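PDB 4ATO: endoribonuclease ToxN, which cuts RNA within adenine-rich sequences as the toxin of a type III toxin-antitoxin system and is held in check by the pseudoknot RNA ToxI. Local coordinates for residues V81-V84 with N85-I88. Sequence-based numbering, arbitrary orientation.
Sequences VLLV and NNMI. With nucleotides of chain B.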
ATOM      1  N   VAL A  81     -25.071  -7.342   8.953  1.00 25.38           N
ATOM      2  CA  VAL A  81     -24.051  -8.141   9.618  1.00 25.49           C
ATOM      3  C   VAL A  81     -24.231  -9.564   9.125  1.00 30.01           C
ATOM      4  O   VAL A  81     -25.353 -10.089   9.126  1.00 32.87           O
ATOM      5  CB  VAL A  81     -24.217  -8.101  11.170  1.00 23.81           C
ATOM      6  CG1 VAL A  81     -23.137  -8.927  11.845  1.00 26.23           C
ATOM      7  CG2 VAL A  81     -24.164  -6.668  11.685  1.00 20.85           C
ATOM      8  N   LEU A  82     -23.153 -10.190   8.669  1.00 21.89           N
ATOM      9  CA  LEU A  82     -23.256 -11.589   8.269  1.00 26.88           C
ATOM     10  C   LEU A  82     -23.078 -12.428   9.511  1.00 30.81           C
ATOM     11  O   LEU A  82     -22.080 -12.268  10.220  1.00 30.04           O
ATOM     12  CB  LEU A  82     -22.176 -11.975   7.270  1.00 25.25           C
ATOM     13  CG  LEU A  82     -22.405 -11.661   5.795  1.00 38.14           C
ATOM     14  CD1 LEU A  82     -21.084 -11.813   5.044  1.00 31.97           C
ATOM     15  CD2 LEU A  82     -23.457 -12.596   5.233  1.00 30.48           C
ATOM     16  N   LEU A  83     -24.034 -13.321   9.764  1.00 24.97           N
ATOM     17  CA  LEU A  83     -23.973 -14.212  10.925  1.00 28.05           C
ATOM     18  C   LEU A  83     -23.311 -15.553  10.586  1.00 23.38           C
ATOM     19  O   LEU A  83     -23.996 -16.529  10.239  1.00 27.85           O
ATOM     20  CB  LEU A  83     -25.382 -14.464  11.456  1.00 22.90           C
ATOM     21  CG  LEU A  83     -26.181 -13.185  11.724  1.00 27.68           C
ATOM     22  CD1 LEU A  83     -27.621 -13.519  12.188  1.00 25.65           C
ATOM     23  CD2 LEU A  83     -25.466 -12.301  12.742  1.00 28.04           C
ATOM     24  N   VAL A  84     -21.991 -15.628  10.681  1.00 26.75           N
ATOM     25  CA  VAL A  84     -21.358 -16.897  10.332  0.50 32.12           C
ATOM     26  C   VAL A  84     -21.754 -18.007  11.311  1.00 30.11           C
ATOM     27  O   VAL A  84     -21.804 -19.176  10.921  1.00 33.96           O
ATOM     28  CB  VAL A  84     -19.824 -16.792  10.047  0.50 30.21           C
ATOM     29  CG1 VAL A  84     -19.308 -15.393  10.312  0.50 31.25           C
ATOM     30  CG2 VAL A  84     -19.029 -17.850  10.803  0.50 26.74           C
ATOM     31  N   ASN A  85     -22.122 -17.639  12.540  1.00 27.13           N
ATOM     32  CA  ASN A  85     -22.645 -18.617  13.507  1.00 26.63           C
ATOM     33  C   ASN A  85     -23.944 -19.295  13.060  1.00 32.09           C
ATOM     34  O   ASN A  85     -24.250 -20.399  13.504  1.00 34.08           O
ATOM     35  CB  ASN A  85     -22.861 -17.989  14.887  1.00 27.55           C
ATOM     36  CG  ASN A  85     -23.755 -16.743  14.842  1.00 31.16           C
ATOM     37  OD1 ASN A  85     -23.601 -15.890  13.967  1.00 34.21           O
ATOM     38  ND2 ASN A  85     -24.685 -16.642  15.785  1.00 26.95           N
ATOM     39  N   ASN A  86     -24.716 -18.628  12.201  1.00 23.51           N
ATOM     40  CA  ASN A  86     -25.960 -19.220  11.699  1.00 26.98           C
ATOM     41  C   ASN A  86     -25.889 -19.713  10.247  1.00 29.42           C
ATOM     42  O   ASN A  86     -26.919 -19.862   9.602  1.00 33.45           O
ATOM     43  CB  ASN A  86     -27.121 -18.227  11.821  1.00 27.30           C
ATOM     44  CG  ASN A  86     -27.375 -17.782  13.260  1.00 28.39           C
ATOM     45  OD1 ASN A  86     -27.742 -16.640  13.505  1.00 36.44           O
ATOM     46  ND2 ASN A  86     -27.186 -18.689  14.207  1.00 28.30           N
ATOM     47  N   MET A  87     -24.691 -19.954   9.723  1.00 27.30           N
ATOM     48  CA  MET A  87     -24.585 -20.468   8.358  1.00 34.89           C
ATOM     49  C   MET A  87     -25.199 -21.865   8.242  1.00 31.07           C
ATOM     50  O   MET A  87     -25.195 -22.641   9.199  1.00 24.81           O
ATOM     51  CB  MET A  87     -23.137 -20.448   7.853  1.00 31.30           C
ATOM     52  CG  MET A  87     -22.232 -21.476   8.473  1.00 27.96           C
ATOM     53  SD  MET A  87     -20.573 -21.328   7.805  1.00 36.24           S
ATOM     54  CE  MET A  87     -19.594 -21.944   9.175  1.00 51.76           C
ATOM     55  N   ILE A  88     -25.760 -22.161   7.076  1.00 32.55           N
ATOM     56  CA  ILE A  88     -26.493 -23.405   6.868  1.00 34.61           C
ATOM     57  C   ILE A  88     -26.158 -24.040   5.521  1.00 39.02           C
ATOM     58  O   ILE A  88     -25.827 -23.338   4.561  1.00 38.36           O
ATOM     59  CB  ILE A  88     -28.030 -23.200   6.938  1.00 31.43           C
ATOM     60  CG1 ILE A  88     -28.486 -22.159   5.913  1.00 28.77           C
ATOM     61  CG2 ILE A  88     -28.461 -22.783   8.324  1.00 28.02           C
ATOM     62  CD1 ILE A  88     -29.993 -22.070   5.786  1.00 31.42           C
TER
ATOM     63  P     A B   3     -30.689 -11.179  22.491  1.00 39.58           P
ATOM     64  OP1   A B   3     -30.814 -10.382  23.736  1.00 45.78           O
ATOM     65  OP2   A B   3     -30.304 -10.485  21.238  1.00 49.71           O
ATOM     66  O5'   A B   3     -29.739 -12.433  22.740  1.00 46.30           O
ATOM     67  C5'   A B   3     -29.973 -13.324  23.826  1.00 43.91           C
ATOM     68  C4'   A B   3     -29.101 -14.549  23.732  1.00 38.90           C
ATOM     69  O4'   A B   3     -29.573 -15.405  22.661  1.00 43.42           O
ATOM     70  C3'   A B   3     -27.634 -14.296  23.402  1.00 40.59           C
ATOM     71  O3'   A B   3     -26.867 -13.955  24.548  1.00 37.48           O
ATOM     72  C2'   A B   3     -27.204 -15.604  22.742  1.00 39.89           C
ATOM     73  O2'   A B   3     -26.915 -16.590  23.717  1.00 45.50           O
ATOM     74  C1'   A B   3     -28.478 -16.019  22.008  1.00 40.98           C
ATOM     75  N9    A B   3     -28.477 -15.597  20.592  1.00 37.80           N
ATOM     76  C8    A B   3     -28.792 -14.356  20.081  1.00 35.79           C
ATOM     77  N7    A B   3     -28.728 -14.284  18.771  1.00 39.40           N
ATOM     78  C5    A B   3     -28.357 -15.563  18.388  1.00 29.95           C
ATOM     79  C6    A B   3     -28.112 -16.134  17.128  1.00 32.55           C
ATOM     80  N6    A B   3     -28.216 -15.460  15.983  1.00 27.89           N
ATOM     81  N1    A B   3     -27.763 -17.441  17.083  1.00 36.72           N
ATOM     82  C2    A B   3     -27.652 -18.113  18.242  1.00 34.16           C
ATOM     83  N3    A B   3     -27.850 -17.685  19.490  1.00 33.85           N
ATOM     84  C4    A B   3     -28.207 -16.385  19.496  1.00 36.33           C
ATOM     85  P     U B   4     -25.875 -12.692  24.528  1.00 38.86           P
ATOM     86  OP1   U B   4     -25.394 -12.488  25.913  1.00 42.25           O
ATOM     87  OP2   U B   4     -26.588 -11.580  23.849  1.00 41.02           O
ATOM     88  O5'   U B   4     -24.674 -13.203  23.618  1.00 39.08           O
ATOM     89  C5'   U B   4     -23.732 -14.136  24.119  1.00 27.67           C
ATOM     90  C4'   U B   4     -22.449 -14.100  23.335  1.00 35.60           C
ATOM     91  O4'   U B   4     -22.720 -14.476  21.960  1.00 37.72           O
ATOM     92  C3'   U B   4     -21.753 -12.740  23.272  1.00 32.81           C
ATOM     93  O3'   U B   4     -20.341 -12.954  23.229  1.00 29.87           O
ATOM     94  C2'   U B   4     -22.231 -12.186  21.921  1.00 32.36           C
ATOM     95  O2'   U B   4     -21.381 -11.214  21.346  1.00 28.84           O
ATOM     96  C1'   U B   4     -22.276 -13.453  21.086  1.00 28.81           C
ATOM     97  N1    U B   4     -23.198 -13.403  19.935  1.00 29.46           N
ATOM     98  C2    U B   4     -22.615 -13.385  18.688  1.00 27.36           C
ATOM     99  O2    U B   4     -21.410 -13.347  18.544  1.00 35.29           O
ATOM    100  N3    U B   4     -23.489 -13.382  17.628  1.00 32.58           N
ATOM    101  C4    U B   4     -24.866 -13.417  17.696  1.00 42.00           C
ATOM    102  O4    U B   4     -25.517 -13.417  16.651  1.00 39.13           O
ATOM    103  C5    U B   4     -25.401 -13.454  19.027  1.00 36.58           C
ATOM    104  C6    U B   4     -24.564 -13.456  20.076  1.00 33.21           C
TER
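Asn86 N donates to Leu83 O (3.0 Å) and Met87 N to Val84 O (3.2 Å), two successive i to i+3 bonds that wind the end of the strand into a short 3-10-like turn. The turn sends its two asparagines toward the RNA. Asn86, with CG opposite its own carbonyl carbon (chi1 -60°), lies alongside Leu83 and points the same way, and its carboxamide reads the Watson-Crick edge of A3 of chain B: OD1 accepts a hydrogen bond from N6 of the adenine at 2.8 Å, almost straight (176°), while ND2 gives a hydrogen to N1 at 3.2 Å. Two bonds to one base fix the rotation of the amide, and the pairing suits adenine, which offers a donor beside an acceptor. Leu83 CD1 rests 3.4 Å from that same OD1. Asn85 has its CG tucked between backbone N and carbonyl carbon (chi1 55°), which brings OD1 back against Leu83 CB at 3.4 Å; its ND2 makes a weak bond to O4 of U4 of chain B and also a hydrogen bond to Val155 O. Met87 heads away from the RNA on an extended chain, its CG lying just beyond Val84 O at 3.4 Å. In the fold, this turn interrupts strand 78-89, which runs between strands 68-72 and 51-56; Met87 packs on helix 108-139, as does Val84 in the conformer modelled here, Met87 also meets Phe159 of helix 159-169, and Asn86 touches Pro54 of strand 51-56.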